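Local structure of putative transcriptional regulator (Clostridium difficile, 3QI7) at residues A[22-27]-A[64-69]; A[174-179]-A[228-233]; A[195-200]-A[206-211]; A[235-240]-A[253-258]; A[351-356]-A[360-365]. The protein is of unknown function but has a periplasmic-binding-protein-like fold, consistent with binding a small ligand such as a sugar, and is named a putative transcriptional regulator or lipoprotein. All blocks are in the same frame, centred on the assembly; numbering follows the deposited sequence.

Contact 1 of 5, residues A[22-27]-A[64-69]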
# COMPACT_ATOMS: atom_id res chain seq x y z
N LEU A 22 3.31 5.28 -15.65
CA LEU A 22 4.53 5.47 -14.88
C LEU A 22 4.56 6.88 -14.28
O LEU A 22 4.92 7.05 -13.13
CB LEU A 22 5.74 5.25 -15.78
CG LEU A 22 7.16 5.42 -15.23
CD1 LEU A 22 7.46 4.42 -14.12
CD2 LEU A 22 8.15 5.28 -16.40
N SER A 23 4.12 7.86 -15.06
CA SER A 23 4.11 9.27 -14.63
C SER A 23 3.23 9.55 -13.40
O SER A 23 3.43 10.57 -12.73
CB SER A 23 3.65 10.18 -15.78
OG SER A 23 2.31 9.87 -16.19
N GLU A 24 2.27 8.67 -13.13
CA GLU A 24 1.29 8.86 -12.06
C GLU A 24 1.53 7.91 -10.86
O GLU A 24 1.52 8.36 -9.72
CB GLU A 24 -0.12 8.65 -12.62
CG GLU A 24 -0.53 9.65 -13.70
CD GLU A 24 -1.99 9.51 -14.11
OE1 GLU A 24 -2.60 8.47 -13.80
OE2 GLU A 24 -2.52 10.45 -14.76
N ASN A 25 1.75 6.61 -11.13
CA ASN A 25 1.95 5.58 -10.10
C ASN A 25 3.22 4.76 -10.39
O ASN A 25 3.15 3.65 -10.90
CB ASN A 25 0.74 4.64 -10.00
CG ASN A 25 -0.49 5.30 -9.39
OD1 ASN A 25 -0.43 6.43 -8.87
ND2 ASN A 25 -1.64 4.63 -9.49
N LYS A 26 4.38 5.32 -10.07
CA LYS A 26 5.65 4.73 -10.46
C LYS A 26 5.87 3.37 -9.82
O LYS A 26 6.33 2.41 -10.47
CB LYS A 26 6.80 5.67 -10.10
CG LYS A 26 8.16 5.14 -10.44
CD LYS A 26 9.23 6.22 -10.20
CE LYS A 26 10.60 5.76 -10.68
NZ LYS A 26 11.72 6.76 -10.40
N VAL A 27 5.53 3.27 -8.53
CA VAL A 27 5.76 2.03 -7.80
C VAL A 27 4.93 0.86 -8.37
O VAL A 27 5.46 -0.21 -8.63
CB VAL A 27 5.53 2.21 -6.25
CG1 VAL A 27 5.42 0.83 -5.55
CG2 VAL A 27 6.69 3.02 -5.63
N LEU A 64 -3.59 2.50 -18.07
CA LEU A 64 -4.73 3.40 -18.17
C LEU A 64 -4.31 4.75 -18.77
O LEU A 64 -3.17 5.19 -18.58
CB LEU A 64 -5.35 3.64 -16.79
CG LEU A 64 -6.01 2.46 -16.07
CD1 LEU A 64 -6.00 2.72 -14.56
CD2 LEU A 64 -7.44 2.19 -16.58
N PRO A 65 -5.26 5.45 -19.41
CA PRO A 65 -4.98 6.81 -19.84
C PRO A 65 -4.63 7.69 -18.65
O PRO A 65 -5.07 7.40 -17.54
CB PRO A 65 -6.30 7.27 -20.52
CG PRO A 65 -7.31 6.30 -20.17
CD PRO A 65 -6.65 5.04 -19.66
N GLU A 66 -3.83 8.72 -18.85
CA GLU A 66 -3.60 9.71 -17.80
C GLU A 66 -4.93 10.31 -17.36
O GLU A 66 -5.83 10.47 -18.19
CB GLU A 66 -2.67 10.82 -18.29
CG GLU A 66 -1.23 10.35 -18.48
CD GLU A 66 -0.28 11.49 -18.75
OE1 GLU A 66 -0.72 12.54 -19.26
OE2 GLU A 66 0.92 11.34 -18.46
N ASN A 67 -5.07 10.57 -16.07
CA ASN A 67 -6.23 11.28 -15.54
C ASN A 67 -7.48 10.52 -15.92
O ASN A 67 -8.42 11.09 -16.46
CB ASN A 67 -6.29 12.71 -16.12
CG ASN A 67 -5.06 13.53 -15.80
OD1 ASN A 67 -4.75 13.77 -14.64
ND2 ASN A 67 -4.37 13.96 -16.83
N PHE A 68 -7.46 9.21 -15.68
CA PHE A 68 -8.44 8.29 -16.28
C PHE A 68 -9.90 8.54 -15.88
O PHE A 68 -10.79 8.25 -16.66
CB PHE A 68 -8.05 6.80 -16.06
CG PHE A 68 -8.48 6.21 -14.72
CD1 PHE A 68 -9.79 5.78 -14.51
CD2 PHE A 68 -7.56 6.05 -13.69
CE1 PHE A 68 -10.18 5.22 -13.30
CE2 PHE A 68 -7.92 5.50 -12.47
CZ PHE A 68 -9.25 5.07 -12.27
N THR A 69 -10.12 9.07 -14.67
CA THR A 69 -11.49 9.43 -14.23
C THR A 69 -12.09 10.54 -15.13
O THR A 69 -13.31 10.59 -15.34
CB THR A 69 -11.53 9.80 -12.71
OG1 THR A 69 -10.77 10.97 -12.44
CG2 THR A 69 -10.94 8.68 -11.86
O HOH W 1 -4.71 7.42 -14.76
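The flat carboxylates of E24 and E66 carry this contact, each reaching across to the other segment. E24 OE2 offers its syn lone pair, on the side of its sister oxygen, to the backbone of N67, with N67 N 2.9 Å from E24 OE2 and an N-H...O angle of 149°. E66 OE2 is met instead on its anti side, 25° out of the carboxylate plane, by the S23 hydroxyl, with S23 OG to E66 OE2 at 3.0 Å. The F68 ring has T69 CG2 over one face, near the rim, and water 1 in its plane at the edge. That water donates to E24 OE1 and, at 2.8 Å, to P65 O, and accepts a weak hydrogen bond from F68 N. Q20 NE2 also bonds E24 OE1, while N67 N holds OE2. E24 OE2 lies 3.3 Å from E66 CA as well, tucked against the turn of the backbone. With CG beside its own backbone N (chi1 -62°) and the chain extended beyond it, E24 spans the distance between the loops. The two acids stay 5.1 Å apart, measured from E24 OE2 to E66 OE2, and the amide and hydroxyl donors would ease their mutual repulsion. This is a polar contact at the surface between two loops that follow the parallel neighbours 13-19 and 57-63. Residues 22-27 lead into helix 26-42, and residues 64-69 lead toward helix 72-80, against whose A75 the side chains of L64, P65 and F68 pack.

Contact 2 of 5, residues A[174-179]-A[228-233]; sequences AKRLEM and NVFGVN
R176 meets F230 and V232 with its guanidinium group. The end of the F230 ring points at the centre of one guanidinium face, F230 CZ lying 3.7 Å from R176 CZ, and the two planes stand 88° apart. The arginine therefore sits at the ring's edge, in the ring plane, rather than over its face. V232 comes obliquely, its CG1 3.7 Å from R176 NH2. Water 2 lies at the guanidinium edge, in plane, and bridges the segments: it accepts from R176 NH2 at 2.6 Å and donates to V232 O, also at 2.6 Å. R176 gets there from helix 171-186 with CG anti to its backbone N (chi1 -169°) and a bend at chi3 (49°) that turns the head toward the strand. The helix packs beside the parallel sheet 191-196, 159-164, 228-231, whose 2-1-3 strand order belongs to the alpha/beta fold of periplasmic-binding-protein-like domains. Strand 228-231 is an outer strand of that sheet, and F230 is fixed in it by backbone bonds to I160 and Y162. L147 of helix 140-153 and F159 of the central strand also pack on the F230 ring. R143, from helix 140-153, brings a second guanidinium close to R176, a like-charge approach probably eased by the salt bridge of R143 to E253 and its bond to S255 O. Beyond V232, N233 is the N-cap of helix 234-247, its OD1 bonded to M236 N.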
# COMPACT_ATOMS: atom_id res chain seq x y z
N ALA A 174 -9.89 10.64 8.01
CA ALA A 174 -10.80 10.87 9.14
C ALA A 174 -10.98 9.60 9.96
O ALA A 174 -10.82 9.61 11.18
CB ALA A 174 -12.19 11.35 8.61
N LYS A 175 -11.26 8.51 9.27
CA LYS A 175 -11.54 7.22 9.87
C LYS A 175 -10.29 6.68 10.62
O LYS A 175 -10.41 6.16 11.73
CB LYS A 175 -11.97 6.27 8.75
CG LYS A 175 -12.42 4.90 9.12
CD LYS A 175 -13.39 4.38 8.04
N ARG A 176 -9.13 6.76 9.99
CA ARG A 176 -7.89 6.40 10.66
C ARG A 176 -7.63 7.26 11.90
O ARG A 176 -7.29 6.74 12.98
CB ARG A 176 -6.72 6.59 9.73
CG ARG A 176 -5.45 6.00 10.27
CD ARG A 176 -4.30 6.23 9.29
NE ARG A 176 -4.19 7.60 8.82
CZ ARG A 176 -3.57 7.97 7.70
NH1 ARG A 176 -2.99 7.07 6.92
NH2 ARG A 176 -3.49 9.24 7.35
N LEU A 177 -7.79 8.56 11.75
CA LEU A 177 -7.69 9.45 12.91
C LEU A 177 -8.57 9.03 14.08
O LEU A 177 -8.10 8.96 15.22
CB LEU A 177 -8.01 10.89 12.49
CG LEU A 177 -8.19 11.93 13.61
CD1 LEU A 177 -6.98 12.01 14.48
CD2 LEU A 177 -8.49 13.31 13.00
N GLU A 178 -9.86 8.78 13.81
CA GLU A 178 -10.82 8.35 14.81
C GLU A 178 -10.38 7.06 15.55
O GLU A 178 -10.49 6.96 16.78
CB GLU A 178 -12.24 8.18 14.19
CG GLU A 178 -13.29 7.39 15.02
CD GLU A 178 -14.72 7.38 14.40
OE1 GLU A 178 -14.87 6.95 13.23
OE2 GLU A 178 -15.69 7.80 15.07
N MSE A 179 -9.91 6.08 14.80
CA MSE A 179 -9.45 4.85 15.40
C MSE A 179 -8.09 5.03 16.10
O MSE A 179 -7.88 4.39 17.13
CB MSE A 179 -9.41 3.70 14.39
CG MSE A 179 -9.13 2.37 15.04
SE MSE A 179 -10.42 1.90 16.45
CE MSE A 179 -11.98 1.65 15.31
N ASN A 228 5.62 9.71 19.71
CA ASN A 228 5.48 9.38 18.29
C ASN A 228 4.87 10.53 17.53
O ASN A 228 3.85 11.10 17.94
CB ASN A 228 4.60 8.14 18.07
CG ASN A 228 4.61 7.69 16.61
OD1 ASN A 228 5.63 7.23 16.14
ND2 ASN A 228 3.50 7.88 15.89
N VAL A 229 5.48 10.87 16.38
CA VAL A 229 4.95 11.95 15.56
C VAL A 229 4.48 11.35 14.22
O VAL A 229 5.18 10.56 13.58
CB VAL A 229 5.98 13.07 15.35
CG1 VAL A 229 5.45 14.17 14.35
CG2 VAL A 229 6.41 13.70 16.69
N PHE A 230 3.28 11.74 13.80
CA PHE A 230 2.69 11.19 12.60
C PHE A 230 2.05 12.26 11.76
O PHE A 230 1.30 13.08 12.29
CB PHE A 230 1.62 10.20 13.00
CG PHE A 230 0.88 9.58 11.83
CD1 PHE A 230 1.51 8.62 11.04
CD2 PHE A 230 -0.43 9.91 11.55
CE1 PHE A 230 0.83 7.99 9.99
CE2 PHE A 230 -1.09 9.32 10.48
CZ PHE A 230 -0.45 8.36 9.70
N GLY A 231 2.28 12.19 10.44
CA GLY A 231 1.61 13.08 9.47
C GLY A 231 0.93 12.29 8.36
O GLY A 231 1.09 11.04 8.25
N VAL A 232 0.19 13.00 7.52
CA VAL A 232 -0.78 12.35 6.64
C VAL A 232 -0.44 12.40 5.16
O VAL A 232 -1.19 11.86 4.36
CB VAL A 232 -2.23 12.83 6.92
CG1 VAL A 232 -2.60 12.66 8.40
CG2 VAL A 232 -2.45 14.29 6.46
N ASN A 233 0.72 12.98 4.81
CA ASN A 233 1.23 12.95 3.43
C ASN A 233 2.78 12.98 3.40
O ASN A 233 3.45 13.19 4.44
CB ASN A 233 0.63 14.10 2.59
CG ASN A 233 0.85 15.47 3.22
OD1 ASN A 233 1.99 15.85 3.51
ND2 ASN A 233 -0.25 16.20 3.48
O HOH W 2 -2.61 9.73 4.90

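Contact 3 of 5, residues A[195-200]-A[206-211]; sequences NTPNIN and NKVKQF
P197 and V208 form the close-packed middle of the contact, where the strand's exit runs past the helix. V208 CG2 comes within 3.4 Å of P197 O and also meets I199, 3.7 Å from I199 CG1; the V208 and I199 side chains cross at about a right angle. Next to this, P197 lays its CD over one face of the F211 ring, a CH-pi contact 4.0 Å from the ring centroid and 23° off the normal. A chi1 of 179° swings the F211 ring away from its own backbone N and back along the strand, until F211 CZ is 3.2 Å from N195 O. The contact lies at the strand-to-helix half of a beta-alpha-beta crossover: helix 203-223 leads on to strand 228-231, on the other side of strand 159-164. T196 touches the ring more loosely, with T196 CG2 4.1 Å from F211 CE1, and packs on M236 of helix 234-247 and L212. The outer margin is thinner. N195 directs its CB away from the helix and is exposed, while K207 starts toward the loop but its chain leads off, NZ making a long, weak ion pair with E203. N198 OD1 accepts a hydrogen bond from D166 N.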
# COMPACT_ATOMS: atom_id res chain seq x y z
N ASN A 195 -4.03 20.70 14.08
CA ASN A 195 -4.41 21.18 12.76
C ASN A 195 -3.30 22.01 12.11
O ASN A 195 -2.88 23.07 12.63
CB ASN A 195 -5.70 22.01 12.81
CG ASN A 195 -6.97 21.17 13.08
OD1 ASN A 195 -6.95 19.93 13.16
ND2 ASN A 195 -8.10 21.87 13.24
N THR A 196 -2.86 21.51 10.96
CA THR A 196 -1.88 22.16 10.10
C THR A 196 -2.60 23.06 9.06
O THR A 196 -3.77 22.80 8.73
CB THR A 196 -1.02 21.11 9.34
OG1 THR A 196 -1.86 20.26 8.56
CG2 THR A 196 -0.24 20.24 10.30
N PRO A 197 -1.92 24.10 8.56
CA PRO A 197 -2.51 24.97 7.53
C PRO A 197 -2.91 24.20 6.26
O PRO A 197 -2.17 23.33 5.78
CB PRO A 197 -1.39 25.98 7.21
CG PRO A 197 -0.53 25.99 8.43
CD PRO A 197 -0.60 24.59 9.00
N ASN A 198 -4.08 24.53 5.73
CA ASN A 198 -4.54 24.01 4.46
C ASN A 198 -3.57 24.37 3.35
O ASN A 198 -3.05 25.48 3.31
CB ASN A 198 -5.92 24.59 4.08
CG ASN A 198 -7.04 23.96 4.87
OD1 ASN A 198 -6.96 22.82 5.28
ND2 ASN A 198 -8.10 24.71 5.04
N ILE A 199 -3.31 23.42 2.47
CA ILE A 199 -2.42 23.65 1.35
C ILE A 199 -3.28 23.96 0.14
O ILE A 199 -3.88 23.06 -0.45
CB ILE A 199 -1.52 22.45 1.10
CG1 ILE A 199 -0.68 22.18 2.37
CG2 ILE A 199 -0.62 22.69 -0.13
CD1 ILE A 199 0.32 21.02 2.28
N ASN A 200 -3.41 25.24 -0.19
CA ASN A 200 -4.19 25.63 -1.36
C ASN A 200 -3.32 25.99 -2.57
O ASN A 200 -3.75 25.84 -3.71
CB ASN A 200 -5.13 26.78 -1.00
CG ASN A 200 -6.20 26.34 -0.01
OD1 ASN A 200 -6.40 26.97 1.04
ND2 ASN A 200 -6.89 25.24 -0.32
N ASN A 206 5.65 25.77 2.33
CA ASN A 206 6.65 26.28 3.26
C ASN A 206 6.03 26.77 4.59
O ASN A 206 6.68 26.73 5.63
CB ASN A 206 7.53 27.38 2.64
CG ASN A 206 8.72 26.83 1.83
OD1 ASN A 206 9.25 25.72 2.09
ND2 ASN A 206 9.16 27.62 0.86
N LYS A 207 4.79 27.26 4.54
CA LYS A 207 4.05 27.63 5.76
C LYS A 207 3.81 26.37 6.60
O LYS A 207 4.03 26.36 7.82
CB LYS A 207 2.74 28.35 5.43
CG LYS A 207 2.91 29.70 4.73
CD LYS A 207 1.55 30.37 4.48
CE LYS A 207 1.68 31.88 4.34
NZ LYS A 207 2.67 32.28 3.30
N VAL A 208 3.39 25.28 5.95
CA VAL A 208 3.21 24.02 6.64
C VAL A 208 4.52 23.50 7.28
O VAL A 208 4.54 23.12 8.47
CB VAL A 208 2.63 22.94 5.72
CG1 VAL A 208 2.70 21.53 6.39
CG2 VAL A 208 1.19 23.33 5.31
N LYS A 209 5.59 23.48 6.50
CA LYS A 209 6.92 23.16 7.01
C LYS A 209 7.30 23.98 8.25
O LYS A 209 7.73 23.42 9.25
CB LYS A 209 7.97 23.37 5.92
CG LYS A 209 9.38 23.05 6.38
CD LYS A 209 10.40 23.37 5.30
CE LYS A 209 10.52 22.25 4.27
NZ LYS A 209 11.58 22.66 3.30
N GLN A 210 7.14 25.30 8.19
CA GLN A 210 7.46 26.15 9.36
C GLN A 210 6.57 25.84 10.54
O GLN A 210 7.02 25.79 11.68
CB GLN A 210 7.38 27.65 9.04
CG GLN A 210 8.48 28.11 8.10
CD GLN A 210 8.78 29.60 8.17
OE1 GLN A 210 8.93 30.27 7.13
NE2 GLN A 210 8.91 30.12 9.40
N PHE A 211 5.29 25.63 10.26
CA PHE A 211 4.33 25.30 11.30
C PHE A 211 4.75 23.99 12.01
O PHE A 211 4.78 23.92 13.28
CB PHE A 211 2.92 25.17 10.72
CG PHE A 211 1.88 24.80 11.74
CD1 PHE A 211 1.65 23.47 12.05
CD2 PHE A 211 1.15 25.79 12.42
CE1 PHE A 211 0.71 23.12 13.01
CE2 PHE A 211 0.21 25.44 13.38
CZ PHE A 211 0.00 24.12 13.69

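Contact 4 of 5, residues A[235-240]-A[253-258]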
# COMPACT_ATOMS: atom_id res chain seq x y z
N TYR A 235 4.87 15.00 2.13
CA TYR A 235 5.52 16.29 2.42
C TYR A 235 5.69 16.43 3.94
O TYR A 235 6.77 16.78 4.42
CB TYR A 235 4.72 17.46 1.83
CG TYR A 235 5.44 18.79 1.99
CD1 TYR A 235 6.42 19.19 1.07
CD2 TYR A 235 5.20 19.61 3.07
CE1 TYR A 235 7.12 20.39 1.23
CE2 TYR A 235 5.90 20.81 3.24
CZ TYR A 235 6.86 21.19 2.32
OH TYR A 235 7.53 22.37 2.49
N MSE A 236 4.65 16.10 4.70
CA MSE A 236 4.74 16.07 6.17
C MSE A 236 5.75 15.04 6.64
O MSE A 236 6.51 15.33 7.58
CB MSE A 236 3.37 15.77 6.83
CG MSE A 236 2.36 16.82 6.61
SE MSE A 236 0.95 16.65 7.88
CE MSE A 236 -0.35 17.79 7.02
N ASP A 237 5.77 13.86 5.99
CA ASP A 237 6.68 12.79 6.37
C ASP A 237 8.12 13.28 6.29
O ASP A 237 8.95 13.00 7.16
CB ASP A 237 6.57 11.56 5.45
CG ASP A 237 5.28 10.77 5.65
OD1 ASP A 237 4.73 10.79 6.79
OD2 ASP A 237 4.86 10.16 4.66
N GLU A 238 8.41 14.02 5.23
CA GLU A 238 9.76 14.55 5.03
C GLU A 238 10.21 15.49 6.16
O GLU A 238 11.32 15.36 6.71
CB GLU A 238 9.84 15.26 3.66
CG GLU A 238 11.32 15.54 3.24
CD GLU A 238 11.47 16.22 1.86
OE1 GLU A 238 10.73 17.20 1.56
OE2 GLU A 238 12.35 15.78 1.07
N VAL A 239 9.35 16.46 6.48
CA VAL A 239 9.60 17.43 7.56
C VAL A 239 9.75 16.68 8.90
O VAL A 239 10.69 16.94 9.66
CB VAL A 239 8.45 18.46 7.68
CG1 VAL A 239 8.60 19.29 8.96
CG2 VAL A 239 8.37 19.34 6.41
N ILE A 240 8.85 15.71 9.15
CA ILE A 240 8.83 14.94 10.41
C ILE A 240 10.05 14.04 10.62
O ILE A 240 10.59 13.97 11.73
CB ILE A 240 7.53 14.10 10.52
CG1 ILE A 240 6.35 15.04 10.74
CG2 ILE A 240 7.58 13.06 11.67
CD1 ILE A 240 5.01 14.43 10.44
N GLU A 253 5.57 5.13 11.86
CA GLU A 253 5.22 5.00 10.44
C GLU A 253 5.09 6.33 9.67
O GLU A 253 4.57 7.32 10.18
CB GLU A 253 3.86 4.24 10.28
CG GLU A 253 3.83 2.86 10.90
CD GLU A 253 2.52 2.13 10.66
OE1 GLU A 253 1.53 2.81 10.36
OE2 GLU A 253 2.47 0.88 10.79
N GLN A 254 5.48 6.33 8.40
CA GLN A 254 5.09 7.37 7.45
C GLN A 254 3.56 7.32 7.25
O GLN A 254 2.93 6.30 7.53
CB GLN A 254 5.74 7.13 6.10
CG GLN A 254 7.30 7.18 6.09
CD GLN A 254 7.90 6.21 5.09
OE1 GLN A 254 7.97 5.01 5.34
NE2 GLN A 254 8.29 6.73 3.93
N SER A 255 3.02 8.39 6.70
CA SER A 255 1.64 8.44 6.21
C SER A 255 1.25 7.11 5.56
O SER A 255 0.22 6.51 5.90
CB SER A 255 1.47 9.63 5.26
OG SER A 255 2.39 9.64 4.17
N ASN A 256 2.08 6.67 4.64
CA ASN A 256 2.02 5.32 4.09
C ASN A 256 3.43 4.74 4.09
O ASN A 256 4.28 5.28 3.41
CB ASN A 256 1.47 5.33 2.68
CG ASN A 256 -0.02 5.59 2.67
OD1 ASN A 256 -0.81 4.73 3.05
ND2 ASN A 256 -0.39 6.81 2.32
N PRO A 257 3.68 3.67 4.86
CA PRO A 257 5.04 3.11 4.92
C PRO A 257 5.62 2.74 3.56
O PRO A 257 4.98 2.08 2.76
CB PRO A 257 4.88 1.86 5.78
CG PRO A 257 3.72 2.20 6.70
CD PRO A 257 2.77 2.96 5.78
N SER A 258 6.83 3.25 3.30
CA SER A 258 7.52 3.03 2.05
C SER A 258 9.02 3.30 2.17
O SER A 258 9.42 4.42 2.48
CB SER A 258 6.94 3.93 0.96
OG SER A 258 7.71 3.76 -0.22
O HOH W 3 6.73 9.23 2.83
O HOH W 4 4.43 10.31 9.59
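E253 opens the second segment facing D237 through its backbone: water 4 donates to both E253 O and D237 OD1. Q254 follows, with its CB 3.5 Å from D237 OD2. Bent at chi2, its chain turns the amide back on its own loop, where Q254 OE1 accepts from S258 N, a nearly straight bond (173°) arriving from above the carbonyl plane, and Q254 NE2 donates to S258 O. Water 3 joins Q254 NE2 to D237 OD2. S255 then supplies both direct bonds to the aspartate: S255 N to D237 OD1 at 2.9 Å and S255 OG to D237 OD2 at 2.6 Å, each on the syn side and some 20° out of the carboxylate plane. The hydroxyl reaches D237 because it stands between its backbone N and carbonyl carbon (chi1 55°). With two waters added, each buried carboxylate oxygen has two hydrogen bonds. S258 closes the segment, its OG bonded to Q261 N. One aspartate thus receives both the N-H and the hydroxyl of a single serine, joining the helix that follows strand 228-231 to the irregular loop after that helix. R143 of helix 140-153 salt-bridges E253 and bonds S255 O; Y263 of helix 263-267 packs on Q254.

Contact 5 of 5, residues A[351-356]-A[360-365]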
# COMPACT_ATOMS: atom_id res chain seq x y z
N PHE A 351 -4.64 -10.70 7.73
CA PHE A 351 -5.73 -10.46 6.80
C PHE A 351 -7.07 -10.54 7.54
O PHE A 351 -7.28 -11.44 8.36
CB PHE A 351 -5.74 -11.50 5.66
CG PHE A 351 -4.66 -11.28 4.61
CD1 PHE A 351 -3.33 -11.66 4.86
CD2 PHE A 351 -4.97 -10.78 3.37
CE1 PHE A 351 -2.34 -11.47 3.90
CE2 PHE A 351 -3.97 -10.58 2.41
CZ PHE A 351 -2.67 -10.94 2.68
N THR A 352 -7.96 -9.61 7.24
CA THR A 352 -9.25 -9.50 7.93
C THR A 352 -10.39 -9.37 6.92
O THR A 352 -10.34 -8.49 6.07
CB THR A 352 -9.24 -8.24 8.82
OG1 THR A 352 -8.12 -8.30 9.71
CG2 THR A 352 -10.54 -8.12 9.62
N PRO A 353 -11.44 -10.22 6.99
CA PRO A 353 -12.50 -10.01 6.02
C PRO A 353 -13.29 -8.71 6.26
O PRO A 353 -13.40 -8.25 7.40
CB PRO A 353 -13.42 -11.26 6.20
CG PRO A 353 -13.19 -11.68 7.62
CD PRO A 353 -11.68 -11.43 7.81
N LEU A 354 -13.86 -8.15 5.20
CA LEU A 354 -14.72 -6.94 5.32
C LEU A 354 -15.88 -7.13 6.30
O LEU A 354 -16.10 -6.30 7.15
CB LEU A 354 -15.27 -6.53 3.95
CG LEU A 354 -16.06 -5.21 3.87
CD1 LEU A 354 -15.18 -4.00 4.32
CD2 LEU A 354 -16.57 -5.03 2.46
N THR A 355 -16.62 -8.23 6.13
CA THR A 355 -17.54 -8.73 7.10
C THR A 355 -17.45 -10.26 7.04
O THR A 355 -16.88 -10.82 6.11
CB THR A 355 -19.01 -8.29 6.82
OG1 THR A 355 -19.50 -8.93 5.62
CG2 THR A 355 -19.14 -6.76 6.69
N GLU A 356 -18.03 -10.94 8.01
CA GLU A 356 -17.99 -12.39 8.00
C GLU A 356 -18.60 -12.93 6.69
O GLU A 356 -18.10 -13.91 6.12
CB GLU A 356 -18.64 -13.00 9.24
CG GLU A 356 -20.16 -12.91 9.28
CD GLU A 356 -20.77 -13.38 10.58
OE1 GLU A 356 -20.04 -13.96 11.43
OE2 GLU A 356 -21.99 -13.17 10.74
N ASN A 360 -14.80 -12.38 0.53
CA ASN A 360 -13.95 -12.18 -0.64
C ASN A 360 -13.38 -10.76 -0.73
O ASN A 360 -12.81 -10.37 -1.77
CB ASN A 360 -14.63 -12.60 -1.94
CG ASN A 360 -15.72 -11.67 -2.35
OD1 ASN A 360 -16.45 -11.18 -1.50
ND2 ASN A 360 -15.82 -11.37 -3.65
N TYR A 361 -13.52 -9.99 0.35
CA TYR A 361 -12.79 -8.71 0.47
C TYR A 361 -11.96 -8.85 1.70
O TYR A 361 -12.51 -9.06 2.77
CB TYR A 361 -13.75 -7.48 0.53
CG TYR A 361 -12.95 -6.19 0.54
CD1 TYR A 361 -12.15 -5.86 1.63
CD2 TYR A 361 -12.94 -5.32 -0.55
CE1 TYR A 361 -11.36 -4.72 1.64
CE2 TYR A 361 -12.14 -4.18 -0.55
CZ TYR A 361 -11.38 -3.88 0.56
OH TYR A 361 -10.59 -2.75 0.65
N GLN A 362 -10.63 -8.79 1.56
CA GLN A 362 -9.74 -9.03 2.69
C GLN A 362 -8.81 -7.85 2.81
O GLN A 362 -8.21 -7.46 1.81
CB GLN A 362 -8.93 -10.31 2.46
CG GLN A 362 -9.79 -11.61 2.56
CD GLN A 362 -10.07 -12.09 3.97
OE1 GLN A 362 -9.34 -11.76 4.90
NE2 GLN A 362 -11.12 -12.93 4.13
N SER A 363 -8.75 -7.23 3.99
CA SER A 363 -7.83 -6.12 4.18
C SER A 363 -6.60 -6.70 4.83
O SER A 363 -6.69 -7.72 5.51
CB SER A 363 -8.44 -4.99 4.99
OG SER A 363 -8.72 -5.38 6.30
N VAL A 364 -5.46 -6.03 4.65
CA VAL A 364 -4.19 -6.57 5.12
C VAL A 364 -3.38 -5.50 5.83
O VAL A 364 -3.43 -4.34 5.45
CB VAL A 364 -3.36 -7.22 3.95
CG1 VAL A 364 -3.24 -6.31 2.77
CG2 VAL A 364 -1.96 -7.66 4.39
N ILE A 365 -2.66 -5.91 6.87
CA ILE A 365 -1.65 -5.08 7.52
C ILE A 365 -0.42 -5.94 7.53
O ILE A 365 -0.51 -7.10 7.90
CB ILE A 365 -2.00 -4.73 9.02
CG1 ILE A 365 -3.30 -3.92 9.13
CG2 ILE A 365 -0.81 -3.98 9.71
CD1 ILE A 365 -3.28 -2.55 8.47
O HOH W 5 -11.32 -5.85 6.12
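Strands 351-353 and 361-365 run antiparallel, their axes 4.4 Å apart at closest approach, with F351 opposite V364, T352 opposite S363 and P353 opposite Q362. The T352-S363 pair is the hydrogen-bonded one, T352 N to S363 O and S363 N to T352 O both measuring 2.9 Å. L354 N to Y361 O, also 2.9 Å, carries the ladder to the hairpin's turn. On the face shared by F351, P353, Q362 and V364, the F351 and V364 side chains lie side by side. V364 CB sits over one face of the phenyl ring, 3.9 Å from its centroid and 17° off the normal, a CH-pi contact offset toward the rim. Q362 CB comes to the ring's edge. Beyond it the Q362 chain bends at chi2 (-80°) and lays its amide along P353, bringing Q362 NE2 to 3.5 Å from P353 CB; that NE2 also donates to Y359 O in the turn. On the other face, water 5 links S363 OG to T352 O, at 2.6 and 2.8 Å. Near the turn, L354 CB rests 3.9 Å from Y361 CB. Strand 361-370 pairs in parallel with 134-137 on its other edge; F351 packs on helices 306-324 and 334-345, V364 on helix 306-324. The chemistry divides accordingly: apolar packing buries F351 and V364 against these helices, while T352 and S363, both partly exposed, share a water on the other face. Since proline has no N-H, P353 sits in a non-hydrogen-bonded pair, where no N-H to strand 361-365 is needed.

Overall arrangement
From the N terminus, contact 1 closes first, joining the loops after strands 13-19 and 57-63 at one end of the larger mixed sheet. After further strands of that sheet the chain enters the three-stranded parallel sheet. Contact 2 spans residues 174 to 233, tying helix 171-186 to strand 228-231, and contact 3 is nested inside that loop, closing the short loop between strand 191-196 and helix 203-223. Contact 4 follows in series, fastening helix 234-247 to the next loop; it touches contact 2 through S255 and contact 3 through M236 and Y235. Contact 5, a hairpin, closes last, returning the chain to the mixed sheet, about 25 Å from contact 4 between centres.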